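Local atomic coordinates of polysaccharide deacetylase-like protein (Bacillus anthracis, PDB entry 4V33), a protein that is one of two putative polysaccharide deacetylases required for osmotic stability and maintenance of cell shape, and carries a fibronectin type III domain. Residues D70-Q76 / A121-E126; Y149-D153 / M208-A214; K161-V165 / R345-T349. All blocks are in the same frame, centred on the assembly; numbering follows the deposited sequence. Where two conformers were deposited one is given.

Contact 1: D70-Q76 / A121-E126; sequences DTLTEVQ and AIGIKE
Leu72 and Gly123 make the dense side of this antiparallel strand pairing. CD1 of Leu72 lies 3.7 Å from CA of Gly123, and Val75 sets its CG1 against CB of Ala121 on the same face. Met65 of strand 60-66 and Phe101 close over this apolar layer. Between the strands, Glu74 pairs with Ile124 and Gln76 with Ile122 as hydrogen-bonded pairs, with Gln76 N to Ile122 O at 2.8 Å. A classic beta bulge ends the ladder: Thr73 and Glu74 both face Ile124, whose O takes a nearly linear bond from Thr73 N (2.9 Å, 163°) and a weak one from Glu74 N.

The other face is mixed and more accessible to solvent: Glu74 and Gln76 extend along Ile124 and Ile122, with Gln76 CB 3.9 Å from Ile122 CG1. Glu74 OE2, shared with Ser93, accepts NE2 of Gln76 at 3.0 Å from above the carboxylate plane. Past the bulge, on the Leu72 side, Lys125 bends at chi2 and chi3, bringing NZ to Thr71 O (3.0 Å) and into a salt bridge with Asp70 OD1 (3.2 Å, anti lone pair). A water joins Thr71 O to Glu126 N, and Gln46 holds the second oxygen of Asp70. Backbone bonds thus carry the strands, while one ammonium group ties the irregular segment before the bulge to the residue just past strand 121-124.

Contact 2: Y149-D153 / M208-A214; sequences YHAID and MKNNMNA. With ACT (acetate ion), chain C.
Three asparagines of 208-214 reach the backbone of 149-153, and their side-chain hydrogen bonds dominate the contact. Asn211 ND2 gives a nearly straight bond to His150 O (3.0 Å, 170°), in the plane of both amide and carbonyl. Asn213 ND2 gives a similarly straight bond to Ile152 O at 3.0 Å, slightly tilted from the carbonyl plane. Asn210 works in reverse as acceptor: its CG stands between the backbone N and the carbonyl carbon (chi1 63°), turning OD1 to Ile152 N at 2.9 Å, where the N-H arrives from above the amide plane. Three successive peptide groups are thereby gripped without any strand partner on this side of the contact.

Apolar contacts flank these bonds. Met208 bends at chi3 so that CE lies against the peptide joining His150 and Ala151, 3.4 Å from Ala151 N, while SD touches Ala151 CB at 3.7 Å. Ile152 CG1 meets Ala214 CB at 3.9 Å.

Water makes the outer link, bridging Asp153 OD2 and Asn210 ND2, and an acetate sits beyond. His150 turns its ring away from the asparagines, and NE2 donates to an acetate oxygen near the ring plane (2.9 Å); that acetate, probably from the crystallisation liquor, also binds Phe303 N. The His150 side chain lies about 4 Å from the zinc ion held by Asp206, His264 and His268.

Strand 151-152 runs parallel to strand 164-165, and Phe204 of strand 199-206 and Phe170 of helix 167-179 pack round Ile152 and Ala214 at the start of helix 211-221.

Contact 3: K161-V165 / R345-T349; sequences KDLFV and RIHHT
Phe164 O receives the ring of His348: ND1 donates at 2.7 Å, with the oxygen close to the ring plane and the N-H tilted from the carbonyl plane. His348 CA adds a CA-H...O contact to the same oxygen. The ring reaches it because CG is anti to the backbone N (chi1 178°), and Lys161 lays its extended chain obliquely across one face. CG of that lysine sits 4.1 Å from the ring centroid, not far off the normal, a CH-pi contact. Backbone bonding continues at His348 N, which donates to Asp162 O.

Asp162 is the other polar centre. Its OD1 accepts His347 ND1 at 2.7 Å (157°) on the syn lone pair, exactly in the imidazole plane, although carboxylate and ring planes are 48° apart. A water also donates to OD1. OD2 lies near Arg345, opposite in charge, with no N-H directed at it; a water accepts from Arg345 NH1 (2.9 Å) and lies within reach of OD2 and Ile346 O. Arg345 bends at chi3, which leaves NH1 beside Leu163 CD2, the methyl meeting the guanidinium at its edge. CG of the same arginine lies over one face of the His347 ring. The carboxylate and the arginine chain would together restrict the rotation of that imidazole.

Apolar packing is slight: Val165 CG2 meets Ile346 CG2 at 3.9 Å, near Phe170 of helix 167-179. Another water lies between Asp162 O and Ile346 O.

The His-carboxylate pair joins a short 3-10 turn to the loop following strand 341-345. This loop leaves the C-terminal end of a parallel strand, the end that carries the active-site loops in the barrel-like fold of polysaccharide deacetylases; the side chain of Leu163 lies about 7 Å from the zinc ion.

Contact 1 belongs to the antiparallel sheet of strands 74-81 and 115-124, in a part of the chain consistent with the fibronectin type III domain. It closes before the others open and lies about 59 Å, centre to centre, from each of them, on the opposite side of the chain's centre. Contacts 2 and 3 are about 11 Å apart between centres and interlock: their segments alternate along the chain, and strands 151-152 and 164-165 pair in a small parallel sheet, where the backbone of Ala151 in contact 2 hydrogen-bonds with Leu163 and Val165 in contact 3. Both lie close to the zinc ion, whereas contact 1 is remote from the metal site, as expected of a separate domain.

Contact 1: D70-Q76 / A121-E126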
ATOM      1  N   ASP A  70     -36.113  -8.368 -16.634  1.00 27.91           N
ATOM      2  CA  ASP A  70     -36.378  -8.468 -18.064  1.00 27.85           C
ATOM      3  C   ASP A  70     -36.017  -9.846 -18.619  1.00 27.26           C
ATOM      4  O   ASP A  70     -35.116 -10.521 -18.114  1.00 32.01           O
ATOM      5  CB  ASP A  70     -35.562  -7.415 -18.829  1.00 29.06           C
ATOM      6  CG  ASP A  70     -36.298  -6.096 -18.991  1.00 32.39           C
ATOM      7  OD1 ASP A  70     -37.049  -5.954 -19.979  1.00 42.74           O
ATOM      8  OD2 ASP A  70     -36.111  -5.196 -18.146  1.00 34.15           O
ATOM      9  N   THR A  71     -36.714 -10.249 -19.671  1.00 29.09           N
ATOM     10  CA  THR A  71     -36.360 -11.438 -20.444  0.56 28.89           C
ATOM     11  C   THR A  71     -35.172 -11.118 -21.342  1.00 29.04           C
ATOM     12  O   THR A  71     -35.243 -10.192 -22.146  1.00 31.61           O
ATOM     13  CB  THR A  71     -37.526 -11.879 -21.347  0.56 33.58           C
ATOM     14  OG1 THR A  71     -38.603 -12.370 -20.540  0.56 33.79           O
ATOM     15  CG2 THR A  71     -37.080 -12.973 -22.310  0.56 31.49           C
ATOM     16  N   LEU A  72     -34.092 -11.882 -21.217  1.00 25.22           N
ATOM     17  CA  LEU A  72     -32.873 -11.605 -21.974  1.00 24.78           C
ATOM     18  C   LEU A  72     -32.355 -12.805 -22.751  1.00 28.94           C
ATOM     19  O   LEU A  72     -32.563 -13.952 -22.359  1.00 30.05           O
ATOM     20  CB  LEU A  72     -31.760 -11.156 -21.022  1.00 23.39           C
ATOM     21  CG  LEU A  72     -31.965  -9.924 -20.142  1.00 24.89           C
ATOM     22  CD1 LEU A  72     -30.768  -9.736 -19.230  1.00 23.16           C
ATOM     23  CD2 LEU A  72     -32.192  -8.685 -21.004  1.00 25.45           C
ATOM     24  N   THR A  73     -31.643 -12.530 -23.840  1.00 26.16           N
ATOM     25  CA  THR A  73     -30.959 -13.586 -24.573  0.68 25.85           C
ATOM     26  C   THR A  73     -29.473 -13.583 -24.242  1.00 27.37           C
ATOM     27  O   THR A  73     -28.784 -14.585 -24.426  1.00 25.52           O
ATOM     28  CB  THR A  73     -31.131 -13.441 -26.094  0.68 27.00           C
ATOM     29  OG1 THR A  73     -30.718 -12.132 -26.504  0.68 29.36           O
ATOM     30  CG2 THR A  73     -32.582 -13.655 -26.485  0.68 24.55           C
ATOM     31  N   GLU A  74     -28.984 -12.460 -23.723  1.00 22.01           N
ATOM     32  CA  GLU A  74     -27.554 -12.278 -23.534  1.00 21.33           C
ATOM     33  C   GLU A  74     -27.284 -11.249 -22.446  1.00 20.75           C
ATOM     34  O   GLU A  74     -28.069 -10.325 -22.249  1.00 21.51           O
ATOM     35  CB  GLU A  74     -26.952 -11.807 -24.868  1.00 20.86           C
ATOM     36  CG  GLU A  74     -25.466 -11.493 -24.872  1.00 23.06           C
ATOM     37  CD  GLU A  74     -25.011 -10.904 -26.199  1.00 23.09           C
ATOM     38  OE1 GLU A  74     -25.865 -10.731 -27.101  1.00 24.53           O
ATOM     39  OE2 GLU A  74     -23.801 -10.616 -26.341  1.00 24.30           O
ATOM     40  N   VAL A  75     -26.176 -11.421 -21.735  1.00 20.50           N
ATOM     41  CA  VAL A  75     -25.669 -10.395 -20.835  1.00 19.87           C
ATOM     42  C   VAL A  75     -24.270 -10.036 -21.302  1.00 22.41           C
ATOM     43  O   VAL A  75     -23.464 -10.918 -21.598  1.00 21.20           O
ATOM     44  CB  VAL A  75     -25.620 -10.883 -19.368  1.00 20.43           C
ATOM     45  CG1 VAL A  75     -24.806  -9.927 -18.498  1.00 19.76           C
ATOM     46  CG2 VAL A  75     -27.036 -11.035 -18.819  1.00 21.59           C
ATOM     47  N   GLN A  76     -23.983  -8.743 -21.399  1.00 18.35           N
ATOM     48  CA  GLN A  76     -22.623  -8.316 -21.711  1.00 17.69           C
ATOM     49  C   GLN A  76     -22.000  -7.667 -20.502  1.00 17.70           C
ATOM     50  O   GLN A  76     -22.576  -6.750 -19.920  1.00 17.34           O
ATOM     51  CB  GLN A  76     -22.611  -7.349 -22.896  1.00 17.32           C
ATOM     52  CG  GLN A  76     -23.180  -7.971 -24.161  1.00 17.74           C
ATOM     53  CD  GLN A  76     -22.958  -7.125 -25.399  1.00 18.28           C
ATOM     54  OE1 GLN A  76     -22.549  -5.966 -25.316  1.00 18.69           O
ATOM     55  NE2 GLN A  76     -23.235  -7.704 -26.556  1.00 20.03           N
ATOM     56  N   ALA A 121     -22.772  -4.547 -16.153  1.00 18.88           N
ATOM     57  CA  ALA A 121     -23.542  -5.501 -16.940  1.00 18.33           C
ATOM     58  C   ALA A 121     -24.726  -4.847 -17.630  1.00 20.34           C
ATOM     59  O   ALA A 121     -25.440  -4.048 -17.029  1.00 20.79           O
ATOM     60  CB  ALA A 121     -24.023  -6.631 -16.062  1.00 22.23           C
ATOM     61  N   ILE A 122     -24.919  -5.194 -18.898  1.00 18.13           N
ATOM     62  CA  ILE A 122     -26.124  -4.832 -19.630  1.00 18.50           C
ATOM     63  C   ILE A 122     -26.746  -6.094 -20.190  1.00 18.92           C
ATOM     64  O   ILE A 122     -26.066  -7.101 -20.366  1.00 20.51           O
ATOM     65  CB  ILE A 122     -25.854  -3.831 -20.787  1.00 18.02           C
ATOM     66  CG1 ILE A 122     -25.037  -4.481 -21.911  1.00 19.02           C
ATOM     67  CG2 ILE A 122     -25.202  -2.559 -20.259  1.00 18.08           C
ATOM     68  CD1 ILE A 122     -24.808  -3.564 -23.107  1.00 18.66           C
ATOM     69  N   GLY A 123     -28.052  -6.048 -20.438  1.00 19.53           N
ATOM     70  CA  GLY A 123     -28.735  -7.180 -21.026  1.00 20.02           C
ATOM     71  C   GLY A 123     -29.115  -6.881 -22.462  1.00 19.80           C
ATOM     72  O   GLY A 123     -29.293  -5.718 -22.831  1.00 19.56           O
ATOM     73  N   ILE A 124     -29.228  -7.928 -23.273  1.00 20.01           N
ATOM     74  CA  ILE A 124     -29.684  -7.785 -24.653  1.00 19.97           C
ATOM     75  C   ILE A 124     -30.941  -8.619 -24.845  1.00 23.18           C
ATOM     76  O   ILE A 124     -30.944  -9.810 -24.528  1.00 23.04           O
ATOM     77  CB  ILE A 124     -28.630  -8.291 -25.659  1.00 20.08           C
ATOM     78  CG1 ILE A 124     -27.219  -7.852 -25.252  1.00 22.90           C
ATOM     79  CG2 ILE A 124     -28.993  -7.844 -27.085  1.00 19.82           C
ATOM     80  CD1 ILE A 124     -27.008  -6.362 -25.276  1.00 21.56           C
ATOM     81  N   LYS A 125     -32.003  -8.001 -25.363  1.00 21.85           N
ATOM     82  CA  LYS A 125     -33.241  -8.720 -25.681  1.00 22.69           C
ATOM     83  C   LYS A 125     -33.120  -9.413 -27.038  1.00 22.46           C
ATOM     84  O   LYS A 125     -32.178  -9.160 -27.795  1.00 23.31           O
ATOM     85  CB  LYS A 125     -34.440  -7.764 -25.731  1.00 26.63           C
ATOM     86  CG  LYS A 125     -34.547  -6.761 -24.595  1.00 35.21           C
ATOM     87  CD  LYS A 125     -35.246  -7.325 -23.379  1.00 38.62           C
ATOM     88  CE  LYS A 125     -36.718  -7.619 -23.637  1.00 34.90           C
ATOM     89  NZ  LYS A 125     -37.350  -8.110 -22.381  1.00 36.48           N
ATOM     90  N   GLU A 126     -34.093 -10.271 -27.344  1.00 26.08           N
ATOM     91  CA  GLU A 126     -34.101 -10.998 -28.610  1.00 31.02           C
ATOM     92  C   GLU A 126     -34.071 -10.059 -29.820  1.00 27.68           C
ATOM     93  O   GLU A 126     -33.398 -10.348 -30.809  1.00 29.44           O
ATOM     94  CB  GLU A 126     -35.307 -11.944 -28.689  1.00 34.99           C
ATOM     95  CG  GLU A 126     -35.358 -12.771 -29.968  1.00 39.71           C
ATOM     96  CD  GLU A 126     -36.420 -13.854 -29.923  1.00 56.56           C
ATOM     97  OE1 GLU A 126     -36.289 -14.782 -29.096  1.00 65.31           O
ATOM     98  OE2 GLU A 126     -37.382 -13.782 -30.717  1.00 61.94           O
TER
HETATM   99  O   HOH W   1     -35.617 -11.301 -25.152  1.00 33.31           O

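Contact 2: Y149-D153 / M208-A214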
ATOM      1  N   TYR A 149      13.906   1.501   5.062  1.00 13.30           N
ATOM      2  CA  TYR A 149      15.196   2.183   5.089  1.00 11.56           C
ATOM      3  C   TYR A 149      15.469   2.754   6.468  1.00 13.05           C
ATOM      4  O   TYR A 149      14.550   2.913   7.279  1.00 13.53           O
ATOM      5  CB  TYR A 149      15.194   3.339   4.097  1.00 12.78           C
ATOM      6  CG  TYR A 149      15.164   2.935   2.645  1.00 11.57           C
ATOM      7  CD1 TYR A 149      16.352   2.663   1.962  1.00 12.87           C
ATOM      8  CD2 TYR A 149      13.973   2.846   1.944  1.00 13.28           C
ATOM      9  CE1 TYR A 149      16.352   2.310   0.639  1.00 12.64           C
ATOM     10  CE2 TYR A 149      13.957   2.485   0.607  1.00 13.41           C
ATOM     11  CZ  TYR A 149      15.145   2.228  -0.045  1.00 12.92           C
ATOM     12  OH  TYR A 149      15.116   1.876  -1.371  1.00 14.43           O
ATOM     13  N   HIS A 150      16.739   3.046   6.743  1.00 13.38           N
ATOM     14  CA  HIS A 150      17.131   3.759   7.948  1.00 14.07           C
ATOM     15  C   HIS A 150      17.883   5.035   7.585  1.00 16.29           C
ATOM     16  O   HIS A 150      17.257   6.060   7.322  1.00 17.65           O
ATOM     17  CB  HIS A 150      17.948   2.854   8.867  1.00 16.57           C
ATOM     18  CG  HIS A 150      17.111   1.858   9.602  1.00 18.19           C
ATOM     19  ND1 HIS A 150      16.610   0.720   9.007  1.00 22.77           N
ATOM     20  CD2 HIS A 150      16.645   1.857  10.874  1.00 23.03           C
ATOM     21  CE1 HIS A 150      15.896   0.044   9.893  1.00 20.62           C
ATOM     22  NE2 HIS A 150      15.891   0.718  11.027  1.00 24.09           N
ATOM     23  N   ALA A 151      19.213   4.978   7.558  1.00 15.41           N
ATOM     24  CA  ALA A 151      20.013   6.146   7.205  1.00 15.96           C
ATOM     25  C   ALA A 151      20.175   6.236   5.690  1.00 16.54           C
ATOM     26  O   ALA A 151      20.385   5.223   5.022  1.00 15.70           O
ATOM     27  CB  ALA A 151      21.375   6.070   7.869  1.00 16.71           C
ATOM     28  N   ILE A 152      20.030   7.444   5.151  1.00 14.92           N
ATOM     29  CA  ILE A 152      20.372   7.718   3.754  1.00 14.61           C
ATOM     30  C   ILE A 152      21.547   8.681   3.778  1.00 15.85           C
ATOM     31  O   ILE A 152      21.385   9.895   3.880  1.00 16.75           O
ATOM     32  CB  ILE A 152      19.197   8.317   2.970  1.00 14.00           C
ATOM     33  CG1 ILE A 152      17.957   7.418   3.091  1.00 16.25           C
ATOM     34  CG2 ILE A 152      19.587   8.499   1.502  1.00 15.52           C
ATOM     35  CD1 ILE A 152      18.131   6.021   2.493  1.00 15.82           C
ATOM     36  N   ASP A 153      22.753   8.132   3.734  1.00 16.34           N
ATOM     37  CA  ASP A 153      23.949   8.955   3.863  1.00 17.72           C
ATOM     38  C   ASP A 153      25.125   8.140   3.377  1.00 23.27           C
ATOM     39  O   ASP A 153      25.030   6.911   3.314  1.00 20.48           O
ATOM     40  CB  ASP A 153      24.176   9.362   5.328  1.00 18.87           C
ATOM     41  CG  ASP A 153      24.963  10.649   5.465  1.00 32.04           C
ATOM     42  OD1 ASP A 153      25.540  11.115   4.461  1.00 27.86           O
ATOM     43  OD2 ASP A 153      25.009  11.198   6.589  1.00 32.44           O
ATOM     44  N   MET A 208      16.112  10.244  11.344  1.00 13.60           N
ATOM     45  CA  MET A 208      17.452  10.802  11.247  1.00 13.62           C
ATOM     46  C   MET A 208      17.468  12.032  10.344  1.00 14.15           C
ATOM     47  O   MET A 208      16.754  12.090   9.336  1.00 14.78           O
ATOM     48  CB  MET A 208      18.424   9.757  10.702  1.00 14.89           C
ATOM     49  CG  MET A 208      18.692   8.637  11.680  1.00 17.55           C
ATOM     50  SD  MET A 208      19.802   7.404  10.965  1.00 21.79           S
ATOM     51  CE  MET A 208      18.648   6.069  10.704  1.00 27.71           C
ATOM     52  N   LYS A 209      18.309  12.996  10.702  1.00 13.22           N
ATOM     53  CA  LYS A 209      18.483  14.213   9.922  1.00 14.07           C
ATOM     54  C   LYS A 209      18.842  13.889   8.475  1.00 15.50           C
ATOM     55  O   LYS A 209      18.389  14.566   7.539  1.00 16.17           O
ATOM     56  CB  LYS A 209      19.588  15.068  10.547  1.00 17.79           C
ATOM     57  CG  LYS A 209      19.874  16.376   9.831  1.00 25.24           C
ATOM     58  CD  LYS A 209      18.787  17.382  10.116  1.00 29.46           C
ATOM     59  CE  LYS A 209      19.256  18.806   9.852  1.00 32.29           C
ATOM     60  NZ  LYS A 209      18.232  19.774  10.327  1.00 26.49           N
ATOM     61  N   ASN A 210      19.635  12.837   8.284  1.00 14.49           N
ATOM     62  CA  ASN A 210      20.059  12.476   6.933  1.00 15.42           C
ATOM     63  C   ASN A 210      18.905  12.073   6.020  1.00 15.57           C
ATOM     64  O   ASN A 210      19.074  12.007   4.809  1.00 15.67           O
ATOM     65  CB  ASN A 210      21.150  11.388   6.950  1.00 15.15           C
ATOM     66  CG  ASN A 210      20.667  10.078   7.549  1.00 13.97           C
ATOM     67  OD1 ASN A 210      19.633   9.537   7.156  1.00 14.40           O
ATOM     68  ND2 ASN A 210      21.411   9.571   8.529  1.00 17.02           N
ATOM     69  N   ASN A 211      17.729  11.825   6.587  1.00 14.12           N
ATOM     70  CA  ASN A 211      16.580  11.518   5.740  1.00 14.06           C
ATOM     71  C   ASN A 211      16.159  12.716   4.883  1.00 14.15           C
ATOM     72  O   ASN A 211      15.414  12.562   3.916  1.00 14.95           O
ATOM     73  CB  ASN A 211      15.404  10.976   6.557  1.00 14.35           C
ATOM     74  CG  ASN A 211      15.590   9.513   6.968  1.00 14.79           C
ATOM     75  OD1 ASN A 211      14.638   8.854   7.361  1.00 15.49           O
ATOM     76  ND2 ASN A 211      16.813   9.007   6.881  1.00 15.00           N
ATOM     77  N   MET A 212      16.659  13.905   5.211  1.00 15.26           N
ATOM     78  CA  MET A 212      16.505  15.039   4.297  1.00 15.51           C
ATOM     79  C   MET A 212      17.166  14.764   2.941  1.00 15.60           C
ATOM     80  O   MET A 212      16.743  15.318   1.926  1.00 17.23           O
ATOM     81  CB  MET A 212      17.034  16.343   4.906  1.00 18.42           C
ATOM     82  CG  MET A 212      16.172  16.881   6.045  1.00 17.04           C
ATOM     83  SD  MET A 212      14.510  17.348   5.506  1.00 19.97           S
ATOM     84  CE  MET A 212      14.836  18.937   4.745  1.00 22.72           C
ATOM     85  N   ASN A 213      18.190  13.910   2.919  1.00 16.20           N
ATOM     86  CA  ASN A 213      18.775  13.485   1.642  1.00 17.07           C
ATOM     87  C   ASN A 213      17.780  12.692   0.801  1.00 13.91           C
ATOM     88  O   ASN A 213      17.711  12.870  -0.418  1.00 16.99           O
ATOM     89  CB  ASN A 213      20.032  12.637   1.857  1.00 15.65           C
ATOM     90  CG  ASN A 213      21.163  13.423   2.486  1.00 17.40           C
ATOM     91  OD1 ASN A 213      21.307  14.625   2.254  1.00 21.85           O
ATOM     92  ND2 ASN A 213      21.973  12.744   3.290  1.00 16.64           N
ATOM     93  N   ALA A 214      17.017  11.812   1.451  1.00 14.04           N
ATOM     94  CA  ALA A 214      15.982  11.052   0.755  1.00 14.20           C
ATOM     95  C   ALA A 214      14.905  11.983   0.219  1.00 14.83           C
ATOM     96  O   ALA A 214      14.465  11.846  -0.917  1.00 15.97           O
ATOM     97  CB  ALA A 214      15.373  10.001   1.675  1.00 14.51           C
TER
HETATM   98  C   ACT C1361      13.626  -0.440  13.807  1.00 30.96           C
HETATM   99  O   ACT C1361      13.865   0.547  13.061  1.00 23.62           O
HETATM  100  OXT ACT C1361      14.260  -0.537  14.891  1.00 26.72           O
HETATM  101  CH3 ACT C1361      12.617  -1.470  13.420  1.00 28.80           C
HETATM  102  O   HOH W   2      24.052  10.714   8.986  0.93 23.43           O
HETATM  103  O   HOH W   3      23.878  14.023   5.334  1.00 40.32           O

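Contact 3: K161-V165 / R345-T349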
ATOM      1  N   LYS A 161      26.911   0.195   9.867  1.00 23.73           N
ATOM      2  CA  LYS A 161      27.104   0.224   8.416  1.00 21.52           C
ATOM      3  C   LYS A 161      25.917  -0.286   7.605  1.00 22.54           C
ATOM      4  O   LYS A 161      25.491   0.356   6.646  1.00 19.39           O
ATOM      5  CB  LYS A 161      28.367  -0.564   8.059  1.00 21.66           C
ATOM      6  CG  LYS A 161      28.748  -0.532   6.595  1.00 21.56           C
ATOM      7  CD  LYS A 161      30.101  -1.217   6.427  1.00 24.05           C
ATOM      8  CE  LYS A 161      30.519  -1.343   4.989  1.00 28.52           C
ATOM      9  NZ  LYS A 161      31.837  -2.042   4.948  1.00 29.62           N
ATOM     10  N   ASP A 162      25.377  -1.433   8.001  1.00 19.54           N
ATOM     11  CA  ASP A 162      24.277  -2.054   7.267  1.00 18.81           C
ATOM     12  C   ASP A 162      23.057  -1.142   7.120  1.00 16.84           C
ATOM     13  O   ASP A 162      22.292  -1.254   6.162  1.00 17.81           O
ATOM     14  CB  ASP A 162      23.876  -3.374   7.935  1.00 25.02           C
ATOM     15  CG  ASP A 162      22.642  -3.986   7.312  1.00 24.22           C
ATOM     16  OD1 ASP A 162      22.715  -4.450   6.155  1.00 23.07           O
ATOM     17  OD2 ASP A 162      21.582  -4.000   7.974  1.00 26.86           O
ATOM     18  N   LEU A 163      22.893  -0.230   8.077  1.00 19.88           N
ATOM     19  CA  LEU A 163      21.729   0.647   8.100  1.00 18.30           C
ATOM     20  C   LEU A 163      21.908   1.915   7.269  1.00 20.17           C
ATOM     21  O   LEU A 163      21.028   2.777   7.266  1.00 18.25           O
ATOM     22  CB  LEU A 163      21.383   1.022   9.541  1.00 19.64           C
ATOM     23  CG  LEU A 163      21.009  -0.161  10.433  1.00 19.19           C
ATOM     24  CD1 LEU A 163      20.685   0.329  11.842  1.00 24.62           C
ATOM     25  CD2 LEU A 163      19.844  -0.926   9.855  1.00 22.21           C
ATOM     26  N   PHE A 164      23.039   2.034   6.571  1.00 16.92           N
ATOM     27  CA  PHE A 164      23.280   3.169   5.678  1.00 16.61           C
ATOM     28  C   PHE A 164      23.121   2.798   4.215  1.00 18.31           C
ATOM     29  O   PHE A 164      23.825   1.923   3.721  1.00 17.34           O
ATOM     30  CB  PHE A 164      24.696   3.709   5.856  1.00 17.40           C
ATOM     31  CG  PHE A 164      24.897   4.484   7.127  1.00 21.16           C
ATOM     32  CD1 PHE A 164      24.987   3.831   8.336  1.00 21.35           C
ATOM     33  CD2 PHE A 164      24.998   5.867   7.099  1.00 26.36           C
ATOM     34  CE1 PHE A 164      25.174   4.548   9.519  1.00 30.02           C
ATOM     35  CE2 PHE A 164      25.187   6.588   8.276  1.00 32.66           C
ATOM     36  CZ  PHE A 164      25.272   5.924   9.478  1.00 29.43           C
ATOM     37  N   VAL A 165      22.221   3.479   3.519  1.00 14.10           N
ATOM     38  CA  VAL A 165      22.149   3.397   2.057  1.00 13.48           C
ATOM     39  C   VAL A 165      22.601   4.750   1.511  1.00 15.61           C
ATOM     40  O   VAL A 165      22.124   5.789   1.945  1.00 16.33           O
ATOM     41  CB  VAL A 165      20.720   3.040   1.590  1.00 14.91           C
ATOM     42  CG1 VAL A 165      20.553   3.223   0.075  1.00 14.93           C
ATOM     43  CG2 VAL A 165      20.377   1.613   2.003  1.00 15.05           C
ATOM     44  N   ARG A 345      13.595  -5.375   3.970  1.00 14.62           N
ATOM     45  CA  ARG A 345      14.758  -4.638   4.451  1.00 13.18           C
ATOM     46  C   ARG A 345      15.716  -4.315   3.307  1.00 15.03           C
ATOM     47  O   ARG A 345      16.094  -5.203   2.549  1.00 20.12           O
ATOM     48  CB  ARG A 345      15.484  -5.467   5.508  1.00 18.48           C
ATOM     49  CG  ARG A 345      16.762  -4.838   6.022  1.00 19.38           C
ATOM     50  CD  ARG A 345      17.436  -5.723   7.082  1.00 21.49           C
ATOM     51  NE  ARG A 345      16.669  -5.823   8.321  1.00 24.53           N
ATOM     52  CZ  ARG A 345      16.717  -4.927   9.302  1.00 21.60           C
ATOM     53  NH1 ARG A 345      17.470  -3.841   9.181  1.00 23.99           N
ATOM     54  NH2 ARG A 345      15.991  -5.109  10.404  1.00 25.07           N
ATOM     55  N   ILE A 346      16.075  -3.042   3.171  1.00 13.40           N
ATOM     56  CA  ILE A 346      17.141  -2.667   2.248  1.00 13.09           C
ATOM     57  C   ILE A 346      18.454  -2.502   3.014  1.00 13.99           C
ATOM     58  O   ILE A 346      18.487  -1.893   4.085  1.00 17.39           O
ATOM     59  CB  ILE A 346      16.804  -1.388   1.457  1.00 13.49           C
ATOM     60  CG1 ILE A 346      15.454  -1.541   0.740  1.00 16.12           C
ATOM     61  CG2 ILE A 346      17.927  -1.072   0.467  1.00 14.76           C
ATOM     62  CD1 ILE A 346      15.312  -2.824  -0.078  1.00 19.25           C
ATOM     63  N   HIS A 347      19.531  -3.070   2.472  1.00 13.04           N
ATOM     64  CA  HIS A 347      20.830  -3.086   3.135  1.00 14.01           C
ATOM     65  C   HIS A 347      21.814  -2.127   2.481  1.00 13.00           C
ATOM     66  O   HIS A 347      21.658  -1.755   1.318  1.00 13.40           O
ATOM     67  CB  HIS A 347      21.446  -4.481   3.029  1.00 14.51           C
ATOM     68  CG  HIS A 347      20.628  -5.558   3.668  1.00 17.50           C
ATOM     69  ND1 HIS A 347      20.796  -5.930   4.985  1.00 21.36           N
ATOM     70  CD2 HIS A 347      19.658  -6.360   3.168  1.00 23.10           C
ATOM     71  CE1 HIS A 347      19.958  -6.912   5.270  1.00 21.86           C
ATOM     72  NE2 HIS A 347      19.254  -7.189   4.188  1.00 23.61           N
ATOM     73  N   HIS A 348      22.852  -1.766   3.228  1.00 12.89           N
ATOM     74  CA  HIS A 348      23.970  -0.996   2.685  1.00 13.15           C
ATOM     75  C   HIS A 348      24.494  -1.584   1.376  1.00 14.45           C
ATOM     76  O   HIS A 348      24.860  -0.852   0.452  1.00 14.36           O
ATOM     77  CB  HIS A 348      25.107  -0.956   3.709  1.00 14.00           C
ATOM     78  CG  HIS A 348      26.325  -0.225   3.232  1.00 14.34           C
ATOM     79  ND1 HIS A 348      26.381   1.151   3.139  1.00 16.26           N
ATOM     80  CD2 HIS A 348      27.535  -0.677   2.832  1.00 14.43           C
ATOM     81  CE1 HIS A 348      27.576   1.511   2.702  1.00 17.22           C
ATOM     82  NE2 HIS A 348      28.295   0.420   2.504  1.00 19.71           N
ATOM     83  N   THR A 349      24.525  -2.910   1.305  1.00 12.64           N
ATOM     84  CA  THR A 349      25.094  -3.613   0.151  1.00 12.59           C
ATOM     85  C   THR A 349      24.096  -3.929  -0.972  1.00 12.86           C
ATOM     86  O   THR A 349      24.491  -4.479  -2.006  1.00 13.55           O
ATOM     87  CB  THR A 349      25.719  -4.953   0.578  1.00 13.76           C
ATOM     88  OG1 THR A 349      24.711  -5.774   1.192  1.00 16.78           O
ATOM     89  CG2 THR A 349      26.865  -4.734   1.560  1.00 14.98           C
TER
HETATM   90  O   HOH W   4      19.924   0.137   5.261  1.00 18.53           O
HETATM   91  O   HOH W   5      24.782  -4.408   4.319  1.00 18.93           O
HETATM   92  O   HOH W   6      19.158  -2.920   6.967  1.00 23.12           O